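Local coordinates for protein GLB-12 (Caenorhabditis elegans, PDB 4BJA), which binds heme b within a globin fold, with an iron bonded axially on both faces, and probably acts in redox signalling needed for reproduction, at residues N26-A31 / I200-D205; L94-F99 / I147-F152; Q102-L107 / K193-T198. The protein carries 1 engineered substitution. One frame throughout, in Å; residues are numbered along the deposited sequence.

Contact 1 of 3, residues N26-A31 / I200-D205; sequences NPFDLA and ISQMTD. With HEM (protoporphyrin IX containing Fe), chain B.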
loop_
_atom_site.group_PDB
_atom_site.type_symbol
_atom_site.label_atom_id
_atom_site.label_comp_id
_atom_site.label_asym_id
_atom_site.label_seq_id
_atom_site.Cartn_x
_atom_site.Cartn_y
_atom_site.Cartn_z
ATOM N N ASN A 26 1.105 -7.563 -1.340
ATOM C CA ASN A 26 -0.347 -7.194 -1.416
ATOM C C ASN A 26 -0.770 -6.487 -0.113
ATOM O O ASN A 26 -0.700 -7.083 0.935
ATOM C CB ASN A 26 -1.088 -8.542 -1.518
ATOM C CG ASN A 26 -2.565 -8.423 -1.668
ATOM O OD1 ASN A 26 -3.208 -7.454 -1.218
ATOM N ND2 ASN A 26 -3.151 -9.453 -2.259
ATOM N N PRO A 27 -1.231 -5.224 -0.172
ATOM C CA PRO A 27 -1.468 -4.500 1.087
ATOM C C PRO A 27 -2.668 -5.040 1.832
ATOM O O PRO A 27 -2.779 -4.823 3.014
ATOM C CB PRO A 27 -1.696 -3.048 0.642
ATOM C CG PRO A 27 -2.222 -3.189 -0.782
ATOM C CD PRO A 27 -1.414 -4.371 -1.351
ATOM N N PHE A 28 -3.551 -5.766 1.143
ATOM C CA PHE A 28 -4.674 -6.365 1.830
ATOM C C PHE A 28 -4.217 -7.539 2.672
ATOM O O PHE A 28 -4.900 -7.951 3.605
ATOM C CB PHE A 28 -5.777 -6.794 0.835
ATOM C CG PHE A 28 -6.436 -5.652 0.181
ATOM C CD1 PHE A 28 -7.403 -4.939 0.885
ATOM C CD2 PHE A 28 -6.064 -5.239 -1.097
ATOM C CE1 PHE A 28 -8.003 -3.819 0.293
ATOM C CE2 PHE A 28 -6.651 -4.126 -1.701
ATOM C CZ PHE A 28 -7.638 -3.417 -0.980
ATOM N N ASP A 29 -3.077 -8.122 2.325
ATOM C CA ASP A 29 -2.538 -9.136 3.208
ATOM C C ASP A 29 -1.707 -8.520 4.306
ATOM O O ASP A 29 -1.598 -9.113 5.368
ATOM C CB ASP A 29 -1.739 -10.174 2.398
ATOM C CG ASP A 29 -1.343 -11.392 3.247
ATOM O OD1 ASP A 29 -2.047 -11.741 4.226
ATOM O OD2 ASP A 29 -0.284 -11.983 2.948
ATOM N N LEU A 30 -1.106 -7.357 4.068
ATOM C CA LEU A 30 -0.258 -6.711 5.077
ATOM C C LEU A 30 -1.008 -5.914 6.139
ATOM O O LEU A 30 -0.656 -5.941 7.330
ATOM C CB LEU A 30 0.768 -5.813 4.378
ATOM C CG LEU A 30 1.634 -6.539 3.342
ATOM C CD1 LEU A 30 2.606 -5.528 2.751
ATOM C CD2 LEU A 30 2.376 -7.750 3.933
ATOM N N ALA A 31 -2.075 -5.245 5.716
ATOM C CA ALA A 31 -2.870 -4.393 6.622
ATOM C C ALA A 31 -3.916 -5.176 7.381
ATOM O O ALA A 31 -4.421 -4.697 8.424
ATOM C CB ALA A 31 -3.523 -3.255 5.813
ATOM N N ILE A 200 -8.851 2.962 -0.834
ATOM C CA ILE A 200 -8.510 4.295 -1.370
ATOM C C ILE A 200 -7.104 4.313 -1.958
ATOM O O ILE A 200 -6.902 4.773 -3.072
ATOM C CB ILE A 200 -8.555 5.372 -0.280
ATOM C CG1 ILE A 200 -9.993 5.552 0.199
ATOM C CG2 ILE A 200 -8.052 6.726 -0.879
ATOM C CD1 ILE A 200 -10.116 6.400 1.521
ATOM N N SER A 201 -6.117 3.812 -1.211
ATOM C CA SER A 201 -4.742 3.934 -1.699
ATOM C C SER A 201 -4.549 3.140 -3.007
ATOM O O SER A 201 -3.894 3.635 -3.927
ATOM C CB SER A 201 -3.757 3.506 -0.645
ATOM O OG SER A 201 -3.830 2.127 -0.480
ATOM N N GLN A 202 -5.133 1.935 -3.096
ATOM C CA GLN A 202 -4.895 1.117 -4.295
ATOM C C GLN A 202 -5.677 1.613 -5.498
ATOM O O GLN A 202 -5.174 1.554 -6.634
ATOM C CB GLN A 202 -5.196 -0.349 -3.987
ATOM C CG GLN A 202 -4.232 -0.856 -2.910
ATOM C CD GLN A 202 -2.776 -0.624 -3.328
ATOM O OE1 GLN A 202 -2.307 -1.220 -4.289
ATOM N NE2 GLN A 202 -2.075 0.301 -2.638
ATOM N N MET A 203 -6.882 2.156 -5.265
ATOM C CA MET A 203 -7.575 2.761 -6.401
ATOM C C MET A 203 -6.873 4.023 -6.836
ATOM O O MET A 203 -6.743 4.257 -8.033
ATOM C CB MET A 203 -9.032 3.030 -6.093
ATOM C CG MET A 203 -9.822 1.759 -5.978
ATOM S SD MET A 203 -11.500 2.170 -5.543
ATOM C CE MET A 203 -12.087 2.776 -7.109
ATOM N N THR A 204 -6.376 4.807 -5.885
ATOM C CA THR A 204 -5.684 6.018 -6.234
ATOM C C THR A 204 -4.417 5.723 -7.046
ATOM O O THR A 204 -4.160 6.385 -8.070
ATOM C CB THR A 204 -5.347 6.807 -4.957
ATOM O OG1 THR A 204 -6.575 7.210 -4.333
ATOM C CG2 THR A 204 -4.460 8.020 -5.265
ATOM N N ASP A 205 -3.636 4.740 -6.582
ATOM C CA ASP A 205 -2.358 4.456 -7.225
ATOM C C ASP A 205 -2.535 3.847 -8.598
ATOM O O ASP A 205 -1.840 4.240 -9.538
ATOM C CB ASP A 205 -1.476 3.591 -6.321
ATOM C CG ASP A 205 -0.786 4.400 -5.217
ATOM O OD1 ASP A 205 -0.901 5.651 -5.170
ATOM O OD2 ASP A 205 -0.079 3.779 -4.389
HETATM C CHA HEM B . -18.015 2.695 -12.617
HETATM C CHB HEM B . -16.713 1.469 -8.117
HETATM C CHC HEM B . -15.628 6.057 -7.177
HETATM C CHD HEM B . -17.660 7.363 -11.343
HETATM C C1A HEM B . -17.702 1.983 -11.510
HETATM C C2A HEM B . -17.710 0.534 -11.413
HETATM C C3A HEM B . -17.348 0.229 -10.155
HETATM C C4A HEM B . -17.113 1.460 -9.433
HETATM C CMA HEM B . -17.206 -1.171 -9.499
HETATM C CAA HEM B . -18.058 -0.432 -12.592
HETATM C CBA HEM B . -16.860 -1.324 -12.953
HETATM C CGA HEM B . -15.778 -0.445 -13.397
HETATM O O1A HEM B . -16.043 0.447 -14.252
HETATM O O2A HEM B . -14.664 -0.626 -12.839
HETATM C C1B HEM B . -16.257 2.612 -7.530
HETATM C C2B HEM B . -15.574 2.668 -6.243
HETATM C C3B HEM B . -15.274 3.911 -5.997
HETATM C C4B HEM B . -15.760 4.708 -7.095
HETATM C CMB HEM B . -15.252 1.449 -5.363
HETATM C CAB HEM B . -14.501 4.391 -4.739
HETATM C CBB HEM B . -14.605 5.641 -4.359
HETATM C C1C HEM B . -16.065 6.801 -8.219
HETATM C C2C HEM B . -15.973 8.237 -8.312
HETATM C C3C HEM B . -16.520 8.602 -9.458
HETATM C C4C HEM B . -17.018 7.420 -10.125
HETATM C CMC HEM B . -15.302 9.144 -7.253
HETATM C CAC HEM B . -16.628 10.065 -9.947
HETATM C CBC HEM B . -16.703 10.260 -11.252
HETATM C C1D HEM B . -18.006 6.245 -12.015
HETATM C C2D HEM B . -18.807 6.219 -13.203
HETATM C C3D HEM B . -18.906 4.779 -13.594
HETATM C C4D HEM B . -18.152 4.059 -12.608
HETATM C CMD HEM B . -19.452 7.404 -13.958
HETATM C CAD HEM B . -19.685 4.192 -14.786
HETATM C CBD HEM B . -20.990 3.618 -14.210
HETATM C CGD HEM B . -21.983 4.655 -13.690
HETATM O O1D HEM B . -21.956 5.838 -14.089
HETATM O O2D HEM B . -22.831 4.266 -12.875
HETATM N NA HEM B . -17.344 2.532 -10.273
HETATM N NB HEM B . -16.366 3.899 -8.050
HETATM N NC HEM B . -16.712 6.347 -9.349
HETATM N ND HEM B . -17.642 4.936 -11.679
HETATM FE FE HEM B . -17.041 4.413 -9.849
#
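Pro27 lays its ring against the side chain of Gln202, with Pro27 CG 3.7 Å from Gln202 CD. The meeting joins a short N-capped helix ahead of the globin core to the last long helix, H by globin order. The two side chains come from opposite directions, and Pro27 CG is the atom that touches. Beside it, Phe28 CE2 passes Gln202 CG obliquely at 4.2 Å. Gln202 folds back at its second torsion (chi2 -55°), which turns a flat side of the amide to Pro27 CG. Two donors grip Gln202 OE1: Arg121 NH1 and Trp117 NE1, both on helix 113-126, the helix that leads to the axial ligand His127. Gln202 NE2 makes only a weak bond, 3.3 Å, to Ser201 OG. With only the methyl of an alanine in place of Gln202, Arg121 and Trp117 would probably lose their shared acceptor and a gap would open beside Pro27. Further out, Asn26 is the N-cap: its OD1 accepts from Phe28 N at 2.9 Å, with the donor tilted 26° from the carbonyl plane, while its backbone O takes Asp29 N and Leu30 N. On the far helix, Met203 belongs to the heme pocket, and Asp205 OD1 bonds Trp19 NE1 of the second subunit. Ile200 O is gripped twice by one residue, Thr204 OG1 at 2.8 Å and Thr204 N at 2.9 Å reaching it from opposite faces of its plane.

Contact 2 of 3, residues L94-F99 / I147-F152; sequences LRFYEF and IVINVF. With HEM (protoporphyrin IX containing Fe), chain B.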
loop_
_atom_site.group_PDB
_atom_site.type_symbol
_atom_site.label_atom_id
_atom_site.label_comp_id
_atom_site.label_asym_id
_atom_site.label_seq_id
_atom_site.Cartn_x
_atom_site.Cartn_y
_atom_site.Cartn_z
ATOM N N LEU A 94 -25.368 0.218 -7.528
ATOM C CA LEU A 94 -25.342 -1.213 -7.750
ATOM C C LEU A 94 -23.878 -1.702 -7.891
ATOM O O LEU A 94 -23.482 -2.705 -7.272
ATOM C CB LEU A 94 -26.096 -1.521 -9.044
ATOM C CG LEU A 94 -25.916 -2.967 -9.521
ATOM C CD1 LEU A 94 -26.722 -3.829 -8.585
ATOM C CD2 LEU A 94 -26.333 -3.095 -10.991
ATOM N N ARG A 95 -23.093 -0.995 -8.688
ATOM C CA ARG A 95 -21.700 -1.415 -9.004
ATOM C C ARG A 95 -20.836 -1.372 -7.757
ATOM O O ARG A 95 -20.014 -2.282 -7.516
ATOM C CB ARG A 95 -21.074 -0.545 -10.105
ATOM C CG ARG A 95 -21.703 -0.791 -11.512
ATOM C CD ARG A 95 -21.466 0.405 -12.428
ATOM N NE ARG A 95 -21.701 0.161 -13.871
ATOM C CZ ARG A 95 -22.900 0.146 -14.453
ATOM N NH1 ARG A 95 -24.004 0.311 -13.723
ATOM N NH2 ARG A 95 -23.004 -0.060 -15.763
ATOM N N PHE A 96 -21.014 -0.316 -6.954
ATOM C CA PHE A 96 -20.221 -0.131 -5.734
ATOM C C PHE A 96 -20.627 -1.178 -4.714
ATOM O O PHE A 96 -19.780 -1.827 -4.115
ATOM C CB PHE A 96 -20.460 1.295 -5.186
ATOM C CG PHE A 96 -19.618 1.624 -4.012
ATOM C CD1 PHE A 96 -19.974 1.176 -2.754
ATOM C CD2 PHE A 96 -18.493 2.417 -4.169
ATOM C CE1 PHE A 96 -19.169 1.464 -1.641
ATOM C CE2 PHE A 96 -17.660 2.721 -3.058
ATOM C CZ PHE A 96 -18.035 2.241 -1.790
ATOM N N TYR A 97 -21.929 -1.417 -4.560
ATOM C CA TYR A 97 -22.383 -2.498 -3.698
ATOM C C TYR A 97 -21.786 -3.866 -4.132
ATOM O O TYR A 97 -21.250 -4.616 -3.288
ATOM C CB TYR A 97 -23.923 -2.552 -3.660
ATOM C CG TYR A 97 -24.396 -3.889 -3.169
ATOM C CD1 TYR A 97 -24.341 -4.218 -1.809
ATOM C CD2 TYR A 97 -24.844 -4.861 -4.079
ATOM C CE1 TYR A 97 -24.711 -5.514 -1.357
ATOM C CE2 TYR A 97 -25.233 -6.130 -3.622
ATOM C CZ TYR A 97 -25.154 -6.437 -2.271
ATOM O OH TYR A 97 -25.527 -7.693 -1.821
ATOM N N GLU A 98 -21.849 -4.167 -5.428
ATOM C CA GLU A 98 -21.321 -5.475 -5.936
ATOM C C GLU A 98 -19.820 -5.579 -5.700
ATOM O O GLU A 98 -19.305 -6.659 -5.371
ATOM C CB GLU A 98 -21.613 -5.655 -7.426
ATOM C CG GLU A 98 -23.105 -5.819 -7.751
ATOM C CD GLU A 98 -23.396 -5.794 -9.246
ATOM O OE1 GLU A 98 -22.647 -5.137 -10.018
ATOM O OE2 GLU A 98 -24.408 -6.416 -9.649
ATOM N N PHE A 99 -19.120 -4.469 -5.880
ATOM C CA PHE A 99 -17.664 -4.419 -5.645
ATOM C C PHE A 99 -17.354 -4.722 -4.191
ATOM O O PHE A 99 -16.434 -5.505 -3.924
ATOM C CB PHE A 99 -17.177 -3.022 -6.043
ATOM C CG PHE A 99 -15.784 -2.672 -5.597
ATOM C CD1 PHE A 99 -15.550 -2.072 -4.354
ATOM C CD2 PHE A 99 -14.715 -2.840 -6.479
ATOM C CE1 PHE A 99 -14.265 -1.698 -3.981
ATOM C CE2 PHE A 99 -13.432 -2.434 -6.124
ATOM C CZ PHE A 99 -13.199 -1.885 -4.863
ATOM N N ILE A 147 -12.665 11.125 -1.214
ATOM C CA ILE A 147 -13.850 11.876 -0.813
ATOM C C ILE A 147 -15.034 10.889 -0.633
ATOM O O ILE A 147 -15.757 10.913 0.371
ATOM C CB ILE A 147 -14.175 12.942 -1.880
ATOM C CG1 ILE A 147 -13.153 14.090 -1.788
ATOM C CG2 ILE A 147 -15.658 13.458 -1.702
ATOM C CD1 ILE A 147 -13.088 15.043 -2.951
ATOM N N VAL A 148 -15.198 9.967 -1.578
ATOM C CA VAL A 148 -16.324 9.034 -1.512
ATOM C C VAL A 148 -16.145 8.083 -0.347
ATOM O O VAL A 148 -17.076 7.850 0.474
ATOM C CB VAL A 148 -16.432 8.244 -2.850
ATOM C CG1 VAL A 148 -17.394 7.079 -2.725
ATOM C CG2 VAL A 148 -16.923 9.208 -3.994
ATOM N N ILE A 149 -14.967 7.444 -0.285
ATOM C CA ILE A 149 -14.773 6.417 0.751
ATOM C C ILE A 149 -14.768 7.033 2.139
ATOM O O ILE A 149 -15.247 6.417 3.064
ATOM C CB ILE A 149 -13.540 5.551 0.494
ATOM C CG1 ILE A 149 -13.827 4.759 -0.763
ATOM C CG2 ILE A 149 -13.259 4.651 1.732
ATOM C CD1 ILE A 149 -14.801 3.650 -0.564
ATOM N N ASN A 150 -14.310 8.284 2.263
ATOM C CA ASN A 150 -14.380 8.919 3.591
ATOM C C ASN A 150 -15.816 9.058 4.104
ATOM O O ASN A 150 -16.054 8.964 5.319
ATOM C CB ASN A 150 -13.699 10.281 3.558
ATOM C CG ASN A 150 -12.234 10.175 3.690
ATOM O OD1 ASN A 150 -11.714 9.084 3.964
ATOM N ND2 ASN A 150 -11.535 11.300 3.569
ATOM N N VAL A 151 -16.780 9.273 3.194
ATOM C CA VAL A 151 -18.172 9.324 3.654
ATOM C C VAL A 151 -18.608 7.943 4.120
ATOM O O VAL A 151 -19.341 7.818 5.123
ATOM C CB VAL A 151 -19.121 9.964 2.613
ATOM C CG1 VAL A 151 -20.589 10.064 3.208
ATOM C CG2 VAL A 151 -18.592 11.359 2.216
ATOM N N PHE A 152 -18.145 6.888 3.410
ATOM C CA PHE A 152 -18.375 5.556 3.920
ATOM C C PHE A 152 -17.755 5.307 5.289
ATOM O O PHE A 152 -18.380 4.691 6.144
ATOM C CB PHE A 152 -17.946 4.515 2.887
ATOM C CG PHE A 152 -18.972 4.345 1.816
ATOM C CD1 PHE A 152 -20.035 3.416 1.990
ATOM C CD2 PHE A 152 -18.922 5.152 0.680
ATOM C CE1 PHE A 152 -21.017 3.287 0.999
ATOM C CE2 PHE A 152 -19.915 5.050 -0.335
ATOM C CZ PHE A 152 -20.961 4.112 -0.161
HETATM C CHA HEM B . -18.015 2.695 -12.617
HETATM C CHB HEM B . -16.713 1.469 -8.117
HETATM C CHC HEM B . -15.628 6.057 -7.177
HETATM C CHD HEM B . -17.660 7.363 -11.343
HETATM C C1A HEM B . -17.702 1.983 -11.510
HETATM C C2A HEM B . -17.710 0.534 -11.413
HETATM C C3A HEM B . -17.348 0.229 -10.155
HETATM C C4A HEM B . -17.113 1.460 -9.433
HETATM C CMA HEM B . -17.206 -1.171 -9.499
HETATM C CAA HEM B . -18.058 -0.432 -12.592
HETATM C CBA HEM B . -16.860 -1.324 -12.953
HETATM C CGA HEM B . -15.778 -0.445 -13.397
HETATM O O1A HEM B . -16.043 0.447 -14.252
HETATM O O2A HEM B . -14.664 -0.626 -12.839
HETATM C C1B HEM B . -16.257 2.612 -7.530
HETATM C C2B HEM B . -15.574 2.668 -6.243
HETATM C C3B HEM B . -15.274 3.911 -5.997
HETATM C C4B HEM B . -15.760 4.708 -7.095
HETATM C CMB HEM B . -15.252 1.449 -5.363
HETATM C CAB HEM B . -14.501 4.391 -4.739
HETATM C CBB HEM B . -14.605 5.641 -4.359
HETATM C C1C HEM B . -16.065 6.801 -8.219
HETATM C C2C HEM B . -15.973 8.237 -8.312
HETATM C C3C HEM B . -16.520 8.602 -9.458
HETATM C C4C HEM B . -17.018 7.420 -10.125
HETATM C CMC HEM B . -15.302 9.144 -7.253
HETATM C CAC HEM B . -16.628 10.065 -9.947
HETATM C CBC HEM B . -16.703 10.260 -11.252
HETATM C C1D HEM B . -18.006 6.245 -12.015
HETATM C C2D HEM B . -18.807 6.219 -13.203
HETATM C C3D HEM B . -18.906 4.779 -13.594
HETATM C C4D HEM B . -18.152 4.059 -12.608
HETATM C CMD HEM B . -19.452 7.404 -13.958
HETATM C CAD HEM B . -19.685 4.192 -14.786
HETATM C CBD HEM B . -20.990 3.618 -14.210
HETATM C CGD HEM B . -21.983 4.655 -13.690
HETATM O O1D HEM B . -21.956 5.838 -14.089
HETATM O O2D HEM B . -22.831 4.266 -12.875
HETATM N NA HEM B . -17.344 2.532 -10.273
HETATM N NB HEM B . -16.366 3.899 -8.050
HETATM N NC HEM B . -16.712 6.347 -9.349
HETATM N ND HEM B . -17.642 4.936 -11.679
HETATM FE FE HEM B . -17.041 4.413 -9.849
#
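Val148 O takes the amides of the next turn, Phe152 N at 3.3 Å and, weakly, Val151 N, and that turn carries Val148 and Phe152 toward Phe96 on the opposing helix. No polar bond crosses the contact. Phe96 and Phe152 meet from opposite directions as an offset stack, centroids 4.5 Å apart and planes at 19°. Phe96 CE1 sits over one face of the Phe152 ring, displaced toward its rim, 3.5 Å from Phe152 CZ. Phe96 can reach this far because its CG stands anti to the backbone N (chi1 -175°), sending the ring straight across. Ile149 fills a different side: its CD1 lies in the plane of the Phe96 ring, at the edge, 3.7 Å from Phe96 CZ. Phe58 adds an edge-to-face partner to Phe96. The heme borders this group, with Phe96 CE2 3.6 Å from its methyl CMB. That same methyl is covered by a face of Phe99, and the vinyl carbon CBB comes 3.5 Å from Val148 CB. With helix segments crossing at -66° and 14.2 Å apart, large side chains bridge the interval, forming the apolar wall of a globin heme pocket between the E and G helices.

Contact 3 of 3, residues Q102-L107 / K193-T198; sequences QLTSML and KKFLNT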
loop_
_atom_site.group_PDB
_atom_site.type_symbol
_atom_site.label_atom_id
_atom_site.label_comp_id
_atom_site.label_asym_id
_atom_site.label_seq_id
_atom_site.Cartn_x
_atom_site.Cartn_y
_atom_site.Cartn_z
ATOM N N GLN A 102 -18.183 -8.471 -3.399
ATOM C CA GLN A 102 -17.182 -9.408 -3.954
ATOM C C GLN A 102 -15.891 -9.287 -3.173
ATOM O O GLN A 102 -15.214 -10.300 -2.842
ATOM C CB GLN A 102 -16.841 -8.980 -5.362
ATOM C CG GLN A 102 -17.826 -9.149 -6.463
ATOM C CD GLN A 102 -17.178 -8.608 -7.751
ATOM O OE1 GLN A 102 -17.405 -7.455 -8.158
ATOM N NE2 GLN A 102 -16.274 -9.403 -8.321
ATOM N N LEU A 103 -15.494 -8.038 -2.917
ATOM C CA LEU A 103 -14.197 -7.791 -2.256
ATOM C C LEU A 103 -14.222 -8.393 -0.832
ATOM O O LEU A 103 -13.270 -9.082 -0.428
ATOM C CB LEU A 103 -13.909 -6.262 -2.242
ATOM C CG LEU A 103 -12.653 -5.725 -1.627
ATOM C CD1 LEU A 103 -11.390 -6.504 -2.141
ATOM C CD2 LEU A 103 -12.608 -4.217 -2.005
ATOM N N THR A 104 -15.299 -8.174 -0.076
ATOM C CA THR A 104 -15.348 -8.705 1.304
ATOM C C THR A 104 -15.416 -10.243 1.278
ATOM O O THR A 104 -14.824 -10.899 2.120
ATOM C CB THR A 104 -16.491 -8.180 2.154
ATOM O OG1 THR A 104 -17.755 -8.448 1.518
ATOM C CG2 THR A 104 -16.327 -6.670 2.452
ATOM N N SER A 105 -16.109 -10.791 0.297
ATOM C CA SER A 105 -16.183 -12.272 0.145
ATOM C C SER A 105 -14.786 -12.831 -0.195
ATOM O O SER A 105 -14.362 -13.842 0.362
ATOM C CB SER A 105 -17.188 -12.640 -0.967
ATOM O OG SER A 105 -17.260 -14.068 -1.078
ATOM N N MET A 106 -14.096 -12.196 -1.126
ATOM C CA MET A 106 -12.778 -12.697 -1.516
ATOM C C MET A 106 -11.837 -12.645 -0.351
ATOM O O MET A 106 -11.029 -13.567 -0.175
ATOM C CB MET A 106 -12.201 -11.967 -2.724
ATOM C CG MET A 106 -12.848 -12.417 -4.084
ATOM S SD MET A 106 -12.010 -11.716 -5.473
ATOM C CE MET A 106 -12.617 -10.081 -5.398
ATOM N N LEU A 107 -11.867 -11.545 0.418
ATOM C CA LEU A 107 -10.959 -11.361 1.539
ATOM C C LEU A 107 -11.307 -12.293 2.673
ATOM O O LEU A 107 -10.424 -12.939 3.243
ATOM C CB LEU A 107 -11.001 -9.911 2.049
ATOM C CG LEU A 107 -10.363 -8.931 1.051
ATOM C CD1 LEU A 107 -10.610 -7.492 1.554
ATOM C CD2 LEU A 107 -8.857 -9.174 0.798
ATOM N N LYS A 193 -11.617 0.796 8.971
ATOM C CA LYS A 193 -10.758 1.920 8.540
ATOM C C LYS A 193 -9.522 1.435 7.776
ATOM O O LYS A 193 -9.180 2.020 6.763
ATOM C CB LYS A 193 -10.380 2.849 9.689
ATOM C CG LYS A 193 -11.592 3.679 10.154
ATOM C CD LYS A 193 -11.198 4.622 11.291
ATOM C CE LYS A 193 -12.391 5.443 11.773
ATOM N NZ LYS A 193 -12.056 6.218 13.061
ATOM N N LYS A 194 -8.849 0.384 8.278
ATOM C CA LYS A 194 -7.672 -0.124 7.537
ATOM C C LYS A 194 -8.055 -0.609 6.155
ATOM O O LYS A 194 -7.374 -0.301 5.174
ATOM C CB LYS A 194 -6.977 -1.235 8.302
ATOM C CG LYS A 194 -6.275 -0.689 9.538
ATOM C CD LYS A 194 -5.431 -1.815 10.211
ATOM C CE LYS A 194 -6.220 -3.098 10.515
ATOM N NZ LYS A 194 -5.329 -4.229 11.049
ATOM N N PHE A 195 -9.173 -1.342 6.085
ATOM C CA PHE A 195 -9.650 -1.868 4.853
ATOM C C PHE A 195 -9.986 -0.740 3.867
ATOM O O PHE A 195 -9.513 -0.711 2.712
ATOM C CB PHE A 195 -10.888 -2.785 5.121
ATOM C CG PHE A 195 -11.643 -3.177 3.879
ATOM C CD1 PHE A 195 -10.998 -3.836 2.818
ATOM C CD2 PHE A 195 -13.010 -2.873 3.755
ATOM C CE1 PHE A 195 -11.678 -4.193 1.642
ATOM C CE2 PHE A 195 -13.692 -3.215 2.569
ATOM C CZ PHE A 195 -13.032 -3.891 1.515
ATOM N N LEU A 196 -10.835 0.184 4.300
ATOM C CA LEU A 196 -11.321 1.214 3.375
ATOM C C LEU A 196 -10.180 2.162 2.952
ATOM O O LEU A 196 -10.144 2.630 1.794
ATOM C CB LEU A 196 -12.493 1.948 4.010
ATOM C CG LEU A 196 -13.771 1.104 4.088
ATOM C CD1 LEU A 196 -14.805 1.908 4.816
ATOM C CD2 LEU A 196 -14.296 0.747 2.724
ATOM N N ASN A 197 -9.246 2.450 3.867
ATOM C CA ASN A 197 -8.062 3.226 3.497
ATOM C C ASN A 197 -7.165 2.522 2.481
ATOM O O ASN A 197 -6.587 3.158 1.609
ATOM C CB ASN A 197 -7.283 3.656 4.750
ATOM C CG ASN A 197 -7.999 4.835 5.440
ATOM O OD1 ASN A 197 -8.371 5.787 4.761
ATOM N ND2 ASN A 197 -8.169 4.789 6.727
ATOM N N THR A 198 -7.096 1.207 2.584
ATOM C CA THR A 198 -6.331 0.439 1.598
ATOM C C THR A 198 -7.062 0.446 0.244
ATOM O O THR A 198 -6.411 0.511 -0.796
ATOM C CB THR A 198 -6.076 -1.011 2.088
ATOM O OG1 THR A 198 -5.383 -0.928 3.349
ATOM C CG2 THR A 198 -5.218 -1.777 1.106
#
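Phe195 points its ring edge at Leu103, the two side chains arriving from opposite directions. Leu103 CG lies in the plane of the ring, and Leu103 CD2 comes 3.6 Å from Phe195 CZ, near that plane. Leu107 approaches differently, slanting across so that its CD1 meets Phe195 CE1 obliquely at 3.5 Å. The methyl CG2 of Thr104 touches more loosely, 4.3 Å from Phe195 CE2. The outer end of one ring therefore fits among three side chains from two successive turns of the facing helix. The torsion chi1 of 168° sets Phe195 CG away from its backbone N and carries the ring out across the gap. Neighbours complete the setting: Trp192 meets the ring edge-to-face, and Phe28 and Leu40 also pack on it. Thr104 turns its polar atom to other partners, OG1 bonding Met100 O and Arg41 NH1. On the Phe195 helix, Thr198 OG1 donates to Lys194 O at 2.8 Å, keeping a hydroxyl satisfied within the helix. The segment axes run 13.0 Å apart at 119°, too distant for backbones to meet, and the contact is carried by leucine and phenylalanine packing between the E and H helices of the globin fold.

Contact 1 and contact 3 share helix 185-214, their centres 9 Å apart, and Phe28 CE1 touches Thr198 CG2 at 3.5 Å between them; Lys194 NZ also bonds Ala31 O at 2.8 Å. Contact 2 shares helix 87-108 with contact 3, the centres lying 11 Å apart, and Ile149 CG2 meets Leu196 CB at 3.6 Å. Contacts 1 and 2 are farther apart, about 16 Å centre to centre, yet Ile200 packs on Ile149. Only contacts 1 and 2 touch the heme directly; in contact 3 the side chain of Leu103 stays about 7 Å from it. Phe96 of contact 2 lies about 5 Å from the axial ligand His92, side chain to side chain.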